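Local coordinates for 3-oxoacyl-(acyl-carrier protein) synthase II (Thermus thermophilus, PDB 1J3N) that probably catalyses the condensation of malonyl-ACP with an acyl chain to give 3-oxoacyl-ACP, the elongation step of fatty acid synthesis, at residues 13-18 and 334-339; 35-40 and 49-54; 69-74 and 186-191; 100-105 and 138-143; 190-195 and 229-234. All coordinates share one frame; numbering follows the deposited sequence.

Contact 1. Residues 13-18 and 334-339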
# COMPACT_ATOMS: atom_id res chain seq x y z
N THR A 13 7.18 7.77 -19.63
CA THR A 13 7.70 9.00 -19.03
C THR A 13 7.52 10.29 -19.81
O THR A 13 7.17 10.28 -20.99
CB THR A 13 9.22 8.86 -18.73
OG1 THR A 13 9.97 9.15 -19.92
CG2 THR A 13 9.53 7.45 -18.29
N PRO A 14 7.77 11.44 -19.14
CA PRO A 14 7.66 12.78 -19.72
C PRO A 14 8.67 13.06 -20.85
O PRO A 14 8.56 14.08 -21.53
CB PRO A 14 7.90 13.69 -18.52
CG PRO A 14 7.28 12.92 -17.41
CD PRO A 14 7.83 11.52 -17.67
N ILE A 15 9.64 12.18 -21.04
CA ILE A 15 10.62 12.38 -22.11
C ILE A 15 10.70 11.20 -23.05
O ILE A 15 11.63 11.09 -23.85
CB ILE A 15 12.03 12.66 -21.55
CG1 ILE A 15 12.57 11.43 -20.82
CG2 ILE A 15 12.00 13.85 -20.62
CD1 ILE A 15 13.95 11.66 -20.18
N GLY A 16 9.73 10.29 -22.95
CA GLY A 16 9.73 9.15 -23.83
C GLY A 16 8.77 8.03 -23.47
O GLY A 16 8.67 7.66 -22.30
N VAL A 17 8.06 7.52 -24.47
CA VAL A 17 7.14 6.41 -24.26
C VAL A 17 7.92 5.16 -24.66
O VAL A 17 8.35 5.02 -25.81
CB VAL A 17 5.88 6.51 -25.16
CG1 VAL A 17 5.01 5.27 -25.01
CG2 VAL A 17 5.07 7.75 -24.80
N GLY A 18 8.14 4.27 -23.70
CA GLY A 18 8.89 3.06 -23.98
C GLY A 18 10.27 3.17 -23.37
O GLY A 18 10.88 4.24 -23.32
N SER A 334 16.04 15.56 -12.75
CA SER A 334 16.50 16.78 -13.41
C SER A 334 15.83 16.85 -14.78
O SER A 334 15.53 17.93 -15.28
CB SER A 334 18.02 16.75 -13.58
OG SER A 334 18.42 15.62 -14.33
N MET A 335 15.57 15.68 -15.36
CA MET A 335 14.95 15.59 -16.68
C MET A 335 13.44 15.35 -16.72
O MET A 335 12.74 15.99 -17.51
CB MET A 335 15.64 14.50 -17.50
CG MET A 335 17.08 14.80 -17.87
SD MET A 335 17.89 13.39 -18.62
CE MET A 335 18.47 12.53 -17.17
N ILE A 336 12.95 14.44 -15.89
CA ILE A 336 11.51 14.13 -15.89
C ILE A 336 10.75 14.65 -14.69
O ILE A 336 9.54 14.43 -14.56
CB ILE A 336 11.27 12.60 -15.96
CG1 ILE A 336 11.84 11.92 -14.71
CG2 ILE A 336 11.90 12.03 -17.23
CD1 ILE A 336 11.46 10.44 -14.58
N GLY A 337 11.44 15.33 -13.79
CA GLY A 337 10.77 15.84 -12.61
C GLY A 337 10.51 14.73 -11.59
O GLY A 337 11.14 13.68 -11.66
N HIS A 338 9.59 14.98 -10.67
CA HIS A 338 9.27 14.02 -9.61
C HIS A 338 7.95 13.32 -9.93
O HIS A 338 6.88 13.95 -9.90
CB HIS A 338 9.15 14.76 -8.28
CG HIS A 338 9.12 13.86 -7.09
ND1 HIS A 338 8.65 12.56 -7.14
CD2 HIS A 338 9.48 14.08 -5.80
CE1 HIS A 338 8.73 12.02 -5.94
NE2 HIS A 338 9.23 12.92 -5.10
N LEU A 339 8.02 12.02 -10.21
CA LEU A 339 6.84 11.26 -10.54
C LEU A 339 6.13 10.68 -9.33
O LEU A 339 5.33 9.76 -9.46
CB LEU A 339 7.18 10.15 -11.54
CG LEU A 339 7.17 10.58 -13.02
CD1 LEU A 339 8.17 11.73 -13.24
CD2 LEU A 339 7.52 9.39 -13.91
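Ile15 and Ile336 meet almost at right angles and form the tight part of this largely apolar contact. The branch methyl CG2 of Ile336 is pressed into the bend of the Ile15 chain, 3.6 Å from Ile15 CD1 and hardly farther from Ile15 CG1 and CG2. In both isoleucines CG1 lies between the backbone N and the carbonyl carbon (chi1 66° and 64°), which leaves each CG2 beside its own backbone N; in Ile336 this is the methyl that faces Ile15. Ile15 CG2 also rests 3.8 Å from Met335 O, at the last turn of helix 333-336. Pro14 completes the close packing, its CD set against Ile336 CB at 4.0 Å.

Away from the isoleucines the fit is looser. Pro14 CD reaches Leu339 CD2 at 4.3 Å, and Thr13 OG1 only grazes Ile336 CG2. Pro14, Ile15 and Gly16 are partly exposed, whereas residues 334-339 are buried. The type I turn from Thr13 to Gly16 holds its own shape: Thr13 OG1 accepts from Ile15 N at 3.2 Å, an ST turn, and gives its proton in the carbonyl plane to Gly16 O, which also takes Thr13 N. Gly337, with positive phi, ends the helix. It leads to His338, which touches Cys161 and whose ring meets His301, consistent with the Cys-His-His site of condensing enzymes. Val346 of helix 343-357 covers Thr13, Ile336 and Leu339 together, and Phe22 of helix 19-28 packs on Thr13 and Ile15; the turn after strand 4-13 thus packs on both these helices as well as on the end of helix 333-336.

Contact 2. Residues 35-40 and 49-54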
# COMPACT_ATOMS: atom_id res chain seq x y z
N PRO A 35 5.19 24.21 -19.99
CA PRO A 35 4.01 24.90 -19.46
C PRO A 35 2.88 23.86 -19.43
O PRO A 35 2.77 23.04 -20.35
CB PRO A 35 3.77 26.01 -20.48
CG PRO A 35 5.15 26.31 -20.96
CD PRO A 35 5.74 24.94 -21.15
N ILE A 36 2.06 23.88 -18.39
CA ILE A 36 0.98 22.90 -18.27
C ILE A 36 -0.07 23.02 -19.37
O ILE A 36 -0.59 24.10 -19.63
CB ILE A 36 0.29 23.02 -16.88
CG1 ILE A 36 1.31 22.69 -15.78
CG2 ILE A 36 -0.90 22.07 -16.78
CD1 ILE A 36 0.85 23.12 -14.38
N THR A 37 -0.36 21.89 -20.01
CA THR A 37 -1.35 21.86 -21.07
C THR A 37 -2.53 20.96 -20.68
O THR A 37 -3.61 21.07 -21.26
CB THR A 37 -0.76 21.32 -22.39
OG1 THR A 37 -0.39 19.95 -22.21
CG2 THR A 37 0.46 22.13 -22.80
N ARG A 38 -2.31 20.08 -19.70
CA ARG A 38 -3.36 19.16 -19.23
C ARG A 38 -4.63 19.91 -18.83
O ARG A 38 -5.75 19.41 -19.05
CB ARG A 38 -2.84 18.34 -18.05
CG ARG A 38 -3.82 17.29 -17.53
CD ARG A 38 -4.22 16.30 -18.62
NE ARG A 38 -3.06 15.73 -19.30
CZ ARG A 38 -2.11 15.01 -18.70
NH1 ARG A 38 -2.17 14.76 -17.40
NH2 ARG A 38 -1.09 14.57 -19.41
N PHE A 39 -4.47 21.08 -18.23
CA PHE A 39 -5.59 21.92 -17.83
C PHE A 39 -5.07 23.35 -17.76
O PHE A 39 -3.87 23.58 -17.87
CB PHE A 39 -6.17 21.51 -16.46
CG PHE A 39 -5.18 21.59 -15.33
CD1 PHE A 39 -4.30 20.54 -15.08
CD2 PHE A 39 -5.11 22.72 -14.53
CE1 PHE A 39 -3.37 20.62 -14.06
CE2 PHE A 39 -4.18 22.81 -13.50
CZ PHE A 39 -3.30 21.76 -13.26
N ASP A 40 -5.98 24.31 -17.59
CA ASP A 40 -5.58 25.71 -17.50
C ASP A 40 -5.10 26.04 -16.09
O ASP A 40 -5.89 26.19 -15.16
CB ASP A 40 -6.75 26.61 -17.89
CG ASP A 40 -6.46 28.08 -17.62
OD1 ASP A 40 -5.26 28.44 -17.49
OD2 ASP A 40 -7.42 28.87 -17.54
N ALA A 49 4.99 21.52 -15.51
CA ALA A 49 4.98 20.12 -15.07
C ALA A 49 5.60 19.25 -16.16
O ALA A 49 5.80 19.70 -17.30
CB ALA A 49 3.55 19.66 -14.79
N ALA A 50 5.91 18.01 -15.80
CA ALA A 50 6.50 17.06 -16.74
C ALA A 50 5.36 16.17 -17.21
O ALA A 50 5.07 15.14 -16.60
CB ALA A 50 7.58 16.22 -16.05
N GLU A 51 4.70 16.58 -18.29
CA GLU A 51 3.58 15.84 -18.83
C GLU A 51 3.96 14.73 -19.80
O GLU A 51 4.97 14.81 -20.51
CB GLU A 51 2.60 16.81 -19.52
CG GLU A 51 2.11 17.94 -18.63
CD GLU A 51 1.17 18.89 -19.36
OE1 GLU A 51 1.35 19.06 -20.59
OE2 GLU A 51 0.28 19.48 -18.71
N VAL A 52 3.15 13.69 -19.80
CA VAL A 52 3.35 12.55 -20.67
C VAL A 52 2.43 12.72 -21.88
O VAL A 52 1.32 13.21 -21.76
CB VAL A 52 2.98 11.22 -19.97
CG1 VAL A 52 2.78 10.12 -20.99
CG2 VAL A 52 4.07 10.82 -18.97
N ASP A 53 2.93 12.32 -23.05
CA ASP A 53 2.15 12.39 -24.28
C ASP A 53 2.00 10.96 -24.79
O ASP A 53 2.95 10.38 -25.30
CB ASP A 53 2.87 13.23 -25.34
CG ASP A 53 2.85 14.71 -25.01
OD1 ASP A 53 1.79 15.22 -24.60
OD2 ASP A 53 3.90 15.37 -25.18
N VAL A 54 0.81 10.40 -24.63
CA VAL A 54 0.57 9.04 -25.08
C VAL A 54 -0.90 8.85 -25.45
O VAL A 54 -1.79 9.46 -24.84
CB VAL A 54 0.94 8.01 -23.98
CG1 VAL A 54 -0.04 8.09 -22.82
CG2 VAL A 54 0.97 6.61 -24.56
O HOH W 1 -0.52 15.21 -22.37
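Glu51 OE2 is gripped by two successive backbone amides, Thr37 N and Arg38 N, each 2.8 Å away; they reach the syn side of this oxygen from opposite faces of the carboxylate plane. The other oxygen, OE1, takes a short bond of 2.5 Å from Thr37 OG1, also on the syn side, and a weak one from Thr37 N. Arg34 NE adds a salt bridge to OE1, which would probably help keep the acid ionised. The Glu51 chain is extended beyond CG, and this carries the carboxylate across to the loop at Thr37 and Arg38. A leucine in place of Glu51 would probably leave the Thr37 and Arg38 amides without this acceptor, Arg34 without its carboxylate mate here, and this part of the loop free to shift.

Apolar contact flanks the grip: Ile36 CG1 meets Ala49 CB at 3.9 Å, while Ile36 CG2 lies over one face of the Phe39 ring. Arg38 bends at chi2 and chi3 (58° and 51°), turning the guanidinium edge toward Val52 O, to which water 1 links NH2. The same NH2 makes a salt bridge with Glu231. The arrangement is that of a beta hairpin, strands 33-35 and 48-50, whose long connecting loop is tied back at its start by a carboxylate binding consecutive amides.

Contact 3. Residues 69-74 and 186-191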
# COMPACT_ATOMS: atom_id res chain seq x y z
N ASP A 69 -9.27 5.40 -14.58
CA ASP A 69 -8.66 6.67 -14.21
C ASP A 69 -7.29 6.71 -14.88
O ASP A 69 -6.69 5.67 -15.16
CB ASP A 69 -8.51 6.77 -12.69
CG ASP A 69 -7.94 8.09 -12.24
OD1 ASP A 69 -6.70 8.29 -12.39
OD2 ASP A 69 -8.72 8.94 -11.75
N ARG A 70 -6.80 7.92 -15.13
CA ARG A 70 -5.49 8.08 -15.76
C ARG A 70 -4.38 7.28 -15.07
O ARG A 70 -3.50 6.74 -15.74
CB ARG A 70 -5.12 9.57 -15.79
CG ARG A 70 -3.95 9.91 -16.70
CD ARG A 70 -3.65 11.41 -16.67
NE ARG A 70 -4.61 12.21 -17.44
CZ ARG A 70 -4.55 12.40 -18.76
NH1 ARG A 70 -3.57 11.85 -19.47
NH2 ARG A 70 -5.46 13.15 -19.36
N PHE A 71 -4.39 7.16 -13.74
CA PHE A 71 -3.30 6.42 -13.10
C PHE A 71 -3.34 4.93 -13.43
O PHE A 71 -2.29 4.28 -13.51
CB PHE A 71 -3.26 6.65 -11.58
CG PHE A 71 -4.15 5.74 -10.77
CD1 PHE A 71 -5.52 5.98 -10.67
CD2 PHE A 71 -3.60 4.67 -10.05
CE1 PHE A 71 -6.32 5.17 -9.87
CE2 PHE A 71 -4.40 3.86 -9.25
CZ PHE A 71 -5.77 4.11 -9.16
N VAL A 72 -4.54 4.40 -13.62
CA VAL A 72 -4.67 3.00 -13.98
C VAL A 72 -4.34 2.88 -15.47
O VAL A 72 -3.76 1.88 -15.91
CB VAL A 72 -6.11 2.49 -13.69
CG1 VAL A 72 -6.33 1.14 -14.38
CG2 VAL A 72 -6.31 2.33 -12.17
N GLN A 73 -4.68 3.90 -16.26
CA GLN A 73 -4.37 3.87 -17.68
C GLN A 73 -2.85 3.80 -17.89
O GLN A 73 -2.37 3.06 -18.74
CB GLN A 73 -4.95 5.11 -18.38
CG GLN A 73 -6.44 5.00 -18.66
CD GLN A 73 -6.96 6.19 -19.44
OE1 GLN A 73 -6.32 6.66 -20.38
NE2 GLN A 73 -8.14 6.68 -19.06
N TYR A 74 -2.11 4.57 -17.11
CA TYR A 74 -0.66 4.56 -17.23
C TYR A 74 -0.08 3.21 -16.80
O TYR A 74 0.82 2.67 -17.44
CB TYR A 74 -0.04 5.67 -16.38
CG TYR A 74 -0.32 7.07 -16.87
CD1 TYR A 74 -0.96 7.30 -18.09
CD2 TYR A 74 0.08 8.18 -16.13
CE1 TYR A 74 -1.20 8.59 -18.56
CE2 TYR A 74 -0.15 9.48 -16.59
CZ TYR A 74 -0.79 9.67 -17.80
OH TYR A 74 -1.02 10.95 -18.26
N GLY A 186 6.02 -1.98 -9.84
CA GLY A 186 6.44 -0.63 -10.12
C GLY A 186 5.52 0.39 -9.51
O GLY A 186 4.95 0.16 -8.45
N GLY A 187 5.36 1.53 -10.19
CA GLY A 187 4.49 2.56 -9.67
C GLY A 187 3.88 3.42 -10.75
O GLY A 187 4.41 3.53 -11.86
N THR A 188 2.74 4.03 -10.43
CA THR A 188 2.06 4.90 -11.37
C THR A 188 1.53 6.11 -10.63
O THR A 188 1.18 6.03 -9.45
CB THR A 188 0.88 4.17 -12.05
OG1 THR A 188 0.23 5.08 -12.95
CG2 THR A 188 -0.12 3.69 -11.02
N GLU A 189 1.49 7.25 -11.31
CA GLU A 189 0.97 8.47 -10.72
C GLU A 189 0.39 9.35 -11.81
O GLU A 189 0.99 9.49 -12.87
CB GLU A 189 2.06 9.25 -9.99
CG GLU A 189 1.51 10.15 -8.91
CD GLU A 189 1.04 9.36 -7.71
OE1 GLU A 189 1.91 8.88 -6.95
OE2 GLU A 189 -0.20 9.20 -7.53
N ALA A 190 -0.78 9.92 -11.55
CA ALA A 190 -1.46 10.80 -12.50
C ALA A 190 -2.09 11.94 -11.70
O ALA A 190 -3.31 12.06 -11.63
CB ALA A 190 -2.54 10.02 -13.25
N ALA A 191 -1.24 12.76 -11.09
CA ALA A 191 -1.71 13.86 -10.26
C ALA A 191 -1.51 15.27 -10.81
O ALA A 191 -1.50 16.25 -10.05
CB ALA A 191 -1.08 13.75 -8.88
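Phe71 and Ala190, their CA atoms 4.8 Å apart, mark where the first turn of helix 70-86 runs over the end of strand 182-189, the short segments inclined at 143° and thus roughly antiparallel. This is helix-on-sheet packing of the layered thiolase fold.

Thr188 supplies the one hydrogen bond between the segments. Its OG1 donates to Phe71 O at 2.7 Å, in the carbonyl plane and on a lone pair, with a C=O...donor angle of 128°. With OG1 opposite the backbone N, the methyl CG2 falls against the edge of the Phe71 ring, 3.7 Å from CD2. A valine at Thr188 would probably keep that methyl contact but leave Phe71 O without this buried hydroxyl donor.

Ala190 fits its methyl against the start of the helix: CB lies 3.4 Å from Phe71 N and 3.6 Å from Arg70 CB, with Phe71 CB close by and the aliphatic part of Arg70 running alongside. Tyr74 turns a ring edge to the strand, CD2 being 3.6 Å from Glu189 O, while Arg70 O lies over one face of its ring, toward the rim. The CB of Glu189 points away from the helix, and its OE1 accepts from Gly341 N and Gly105 N. Arg70 NE pairs with Glu110 and its NH1 donates to Tyr74 OH at 3.0 Å, which ties the arginine back along its own helix. Asp69 is the N-cap of that helix: its OD1 accepts from Phe71 N through the anti lone pair at 2.9 Å, in a nearly straight bond with an N-H...O angle of 171°.

Contact 4. Residues 100-105 and 138-143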
# COMPACT_ATOMS: atom_id res chain seq x y z
N THR A 100 1.31 -9.37 -9.22
CA THR A 100 1.21 -7.98 -9.64
C THR A 100 1.36 -7.09 -8.41
O THR A 100 0.80 -7.37 -7.35
CB THR A 100 -0.15 -7.71 -10.32
OG1 THR A 100 -1.21 -8.14 -9.47
CG2 THR A 100 -0.27 -8.45 -11.64
N LEU A 101 2.14 -6.02 -8.54
CA LEU A 101 2.36 -5.10 -7.43
C LEU A 101 2.77 -3.73 -7.95
O LEU A 101 3.95 -3.37 -7.95
CB LEU A 101 3.45 -5.65 -6.50
CG LEU A 101 3.19 -5.51 -4.99
CD1 LEU A 101 4.40 -6.03 -4.21
CD2 LEU A 101 2.93 -4.05 -4.63
N VAL A 102 1.79 -2.96 -8.40
CA VAL A 102 2.04 -1.62 -8.91
C VAL A 102 1.42 -0.66 -7.91
O VAL A 102 0.20 -0.66 -7.70
CB VAL A 102 1.41 -1.43 -10.29
CG1 VAL A 102 1.73 -0.03 -10.82
CG2 VAL A 102 1.96 -2.48 -11.25
N GLY A 103 2.26 0.14 -7.27
CA GLY A 103 1.76 1.08 -6.28
C GLY A 103 1.49 2.45 -6.87
O GLY A 103 1.75 2.70 -8.05
N THR A 104 0.96 3.33 -6.04
CA THR A 104 0.66 4.70 -6.44
C THR A 104 0.68 5.52 -5.16
O THR A 104 0.52 4.98 -4.08
CB THR A 104 -0.73 4.80 -7.11
OG1 THR A 104 -0.96 6.15 -7.53
CG2 THR A 104 -1.81 4.37 -6.14
N GLY A 105 0.89 6.83 -5.26
CA GLY A 105 0.91 7.64 -4.06
C GLY A 105 -0.43 8.27 -3.73
O GLY A 105 -0.82 8.35 -2.56
N ASN A 138 -5.44 0.23 -5.14
CA ASN A 138 -5.24 -1.15 -5.55
C ASN A 138 -5.78 -1.50 -6.94
O ASN A 138 -5.64 -2.64 -7.38
CB ASN A 138 -5.88 -2.08 -4.52
CG ASN A 138 -7.38 -1.85 -4.39
OD1 ASN A 138 -8.19 -2.66 -4.84
ND2 ASN A 138 -7.75 -0.74 -3.77
N MET A 139 -6.37 -0.53 -7.63
CA MET A 139 -6.93 -0.83 -8.94
C MET A 139 -5.92 -0.92 -10.09
O MET A 139 -6.26 -1.41 -11.16
CB MET A 139 -8.04 0.16 -9.29
CG MET A 139 -9.26 0.03 -8.40
SD MET A 139 -9.81 -1.67 -8.21
CE MET A 139 -10.61 -1.95 -9.77
N ALA A 140 -4.70 -0.46 -9.87
CA ALA A 140 -3.68 -0.57 -10.90
C ALA A 140 -3.25 -2.04 -10.93
O ALA A 140 -3.20 -2.67 -11.98
CB ALA A 140 -2.50 0.33 -10.58
N SER A 141 -2.95 -2.59 -9.76
CA SER A 141 -2.57 -3.99 -9.66
C SER A 141 -3.72 -4.88 -10.12
O SER A 141 -3.54 -5.77 -10.96
CB SER A 141 -2.21 -4.35 -8.21
OG SER A 141 -0.93 -3.82 -7.87
N ALA A 142 -4.91 -4.61 -9.59
CA ALA A 142 -6.11 -5.38 -9.93
C ALA A 142 -6.40 -5.41 -11.43
O ALA A 142 -6.70 -6.46 -11.98
CB ALA A 142 -7.32 -4.81 -9.19
N HIS A 143 -6.32 -4.25 -12.08
CA HIS A 143 -6.60 -4.21 -13.51
C HIS A 143 -5.58 -4.97 -14.33
O HIS A 143 -5.91 -5.56 -15.35
CB HIS A 143 -6.72 -2.77 -13.99
CG HIS A 143 -8.11 -2.23 -13.90
ND1 HIS A 143 -9.14 -2.72 -14.69
CD2 HIS A 143 -8.67 -1.32 -13.07
CE1 HIS A 143 -10.26 -2.12 -14.35
NE2 HIS A 143 -10.01 -1.27 -13.37
O HOH W 2 -2.38 -0.84 -7.37
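Ser141 buries the most surface here and meets Val102, the next most covered, through a single polar atom. Its OG accepts from Val102 N at 2.9 Å, with an N-H...O angle of 164°. The hydroxyl is placed by a chi1 of -75°, which sets OG opposite the carbonyl carbon and carries it across from the helix to the strand backbone. The same OG bonds Ser155 O, its stronger polar partner, so it joins the strand to the chain beyond the helix.

A water completes the link. Water 2 donates to Val102 O at 2.6 Å and accepts from Ser141 N at 3.0 Å, an amide of the first helical turn. Both backbone polar groups of Val102 are thus engaged by one serine, its N directly and its O through water.

Beside this bridge the packing is modest: Val102 CG1 touches the Ala140 methyl at 4.3 Å. Thr100 lies farther along the strand, with OG1 3.6 Å from Ser141 O, though the hydroxyl bonds Ser154. Small side chains let strand 98-103 and helix 139-148 run near one another, the short segments' axes 7.0 Å apart at 149°. The helix start has its other side against the second subunit, where Met139 and His143 pack on Ile267 of that chain. A roughly antiparallel helix between the sheet and the partner subunit fits the homodimeric thiolase fold of condensing enzymes.

Contact 5. Residues 190-195 and 229-234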
# COMPACT_ATOMS: atom_id res chain seq x y z
N ALA A 190 -0.78 9.92 -11.55
CA ALA A 190 -1.46 10.80 -12.50
C ALA A 190 -2.09 11.94 -11.70
O ALA A 190 -3.31 12.06 -11.63
CB ALA A 190 -2.54 10.02 -13.25
N ALA A 191 -1.24 12.76 -11.09
CA ALA A 191 -1.71 13.86 -10.26
C ALA A 191 -1.51 15.27 -10.81
O ALA A 191 -1.50 16.25 -10.05
CB ALA A 191 -1.08 13.75 -8.88
N ILE A 192 -1.35 15.40 -12.12
CA ILE A 192 -1.22 16.72 -12.71
C ILE A 192 -2.64 17.24 -12.85
O ILE A 192 -3.26 17.13 -13.92
CB ILE A 192 -0.51 16.67 -14.08
CG1 ILE A 192 0.94 16.18 -13.90
CG2 ILE A 192 -0.51 18.06 -14.73
CD1 ILE A 192 1.79 16.21 -15.17
N THR A 193 -3.17 17.75 -11.74
CA THR A 193 -4.52 18.28 -11.70
C THR A 193 -4.53 19.59 -10.90
O THR A 193 -3.58 19.89 -10.16
CB THR A 193 -5.51 17.26 -11.05
OG1 THR A 193 -5.27 17.16 -9.65
CG2 THR A 193 -5.33 15.90 -11.68
N PRO A 194 -5.58 20.39 -11.06
CA PRO A 194 -5.68 21.68 -10.35
C PRO A 194 -5.52 21.54 -8.84
O PRO A 194 -4.75 22.29 -8.22
CB PRO A 194 -7.08 22.17 -10.72
CG PRO A 194 -7.33 21.55 -12.07
CD PRO A 194 -6.75 20.17 -11.94
N MET A 195 -6.23 20.58 -8.27
CA MET A 195 -6.20 20.37 -6.83
C MET A 195 -4.90 19.84 -6.25
O MET A 195 -4.54 20.18 -5.13
CB MET A 195 -7.36 19.45 -6.41
CG MET A 195 -7.38 19.11 -4.93
SD MET A 195 -8.93 18.33 -4.47
CE MET A 195 -9.05 18.83 -2.77
N MET A 229 6.36 18.63 -10.55
CA MET A 229 5.56 17.42 -10.56
C MET A 229 5.56 16.81 -11.94
O MET A 229 5.37 17.51 -12.94
CB MET A 229 4.11 17.70 -10.13
CG MET A 229 3.33 16.40 -9.86
SD MET A 229 1.55 16.63 -9.82
CE MET A 229 1.29 17.13 -8.11
N GLY A 230 5.77 15.50 -11.99
CA GLY A 230 5.78 14.78 -13.25
C GLY A 230 4.71 13.72 -13.16
O GLY A 230 4.08 13.55 -12.13
N GLU A 231 4.48 13.01 -14.26
CA GLU A 231 3.47 11.97 -14.26
C GLU A 231 4.05 10.82 -15.07
O GLU A 231 5.06 10.99 -15.77
CB GLU A 231 2.18 12.46 -14.92
CG GLU A 231 2.24 12.53 -16.43
CD GLU A 231 0.98 13.11 -17.04
OE1 GLU A 231 -0.11 12.92 -16.45
OE2 GLU A 231 1.07 13.74 -18.12
N GLY A 232 3.42 9.67 -14.96
CA GLY A 232 3.90 8.52 -15.71
C GLY A 232 3.81 7.25 -14.90
O GLY A 232 3.14 7.19 -13.86
N ALA A 233 4.50 6.22 -15.38
CA ALA A 233 4.49 4.94 -14.69
C ALA A 233 5.71 4.11 -15.07
O ALA A 233 6.27 4.25 -16.16
CB ALA A 233 3.23 4.16 -15.05
N GLY A 234 6.10 3.25 -14.15
CA GLY A 234 7.23 2.38 -14.40
C GLY A 234 6.83 1.01 -13.91
O GLY A 234 6.50 0.84 -12.73
O HOH W 3 1.61 13.29 -11.13
O HOH W 4 -1.88 13.50 -14.27
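Met229 runs extended through chi1 and chi2 (-168° and -163°), which carries its sulfur to the backbone of Ala191, SD 3.1 Å from Ala191 O. The bend at chi3 keeps the terminal CE near the same oxygen, and the Ala191 methyl lies 4.0 Å from SD. Ile192 and Met229 run alongside with opposite senses, Ile192 CG1 beside the sulfur. Ile192 then reaches Glu231, whose CG is set between backbone N and carbonyl carbon (chi1 76°); Ile192 CD1 packs across the acid chain at 3.7 Å from CD.

The polar links between the two loops run through water. Water 3 accepts from Ala191 N at 2.9 Å and donates to Gly230 O, while water 4 accepts from Ile192 N and donates to Glu231 OE1, also at 2.9 Å. The other carboxylate oxygen, OE2, makes a salt bridge with Arg38 NH2 and takes Val52 N. Ile192 is the centre of an inverse gamma turn, Thr193 N bonding weakly back to Ala191 O.

The turn joins strand 182-189 to helix 194-202, whose Ile197 covers both Ile192 and Met229; residues 229-231 lead into strand 232-240, the antiparallel neighbour of strand 182-189.

Contacts 1, 3, 4 and 5 are buried and all reach one sheet, whereas contact 2 is partly exposed and lies farthest from the chain's centre. Within the sheet, strand 182-189 of contact 3 is flanked by strand 98-103 of contact 4 and strand 232-240 of contact 5; Ala190 and Ala191 belong to both contacts 3 and 5. Chemistry follows place. Contact 1 is largely apolar, contact 3 uses a threonine hydroxyl on a helix carbonyl, contact 4 a serine hydroxyl and a water on a strand backbone, contact 5 waters and sulfur, and contact 2 a carboxylate. The Arg38-Glu231 salt bridge joins contacts 2 and 5; contacts 4 and 5 also touch the second subunit.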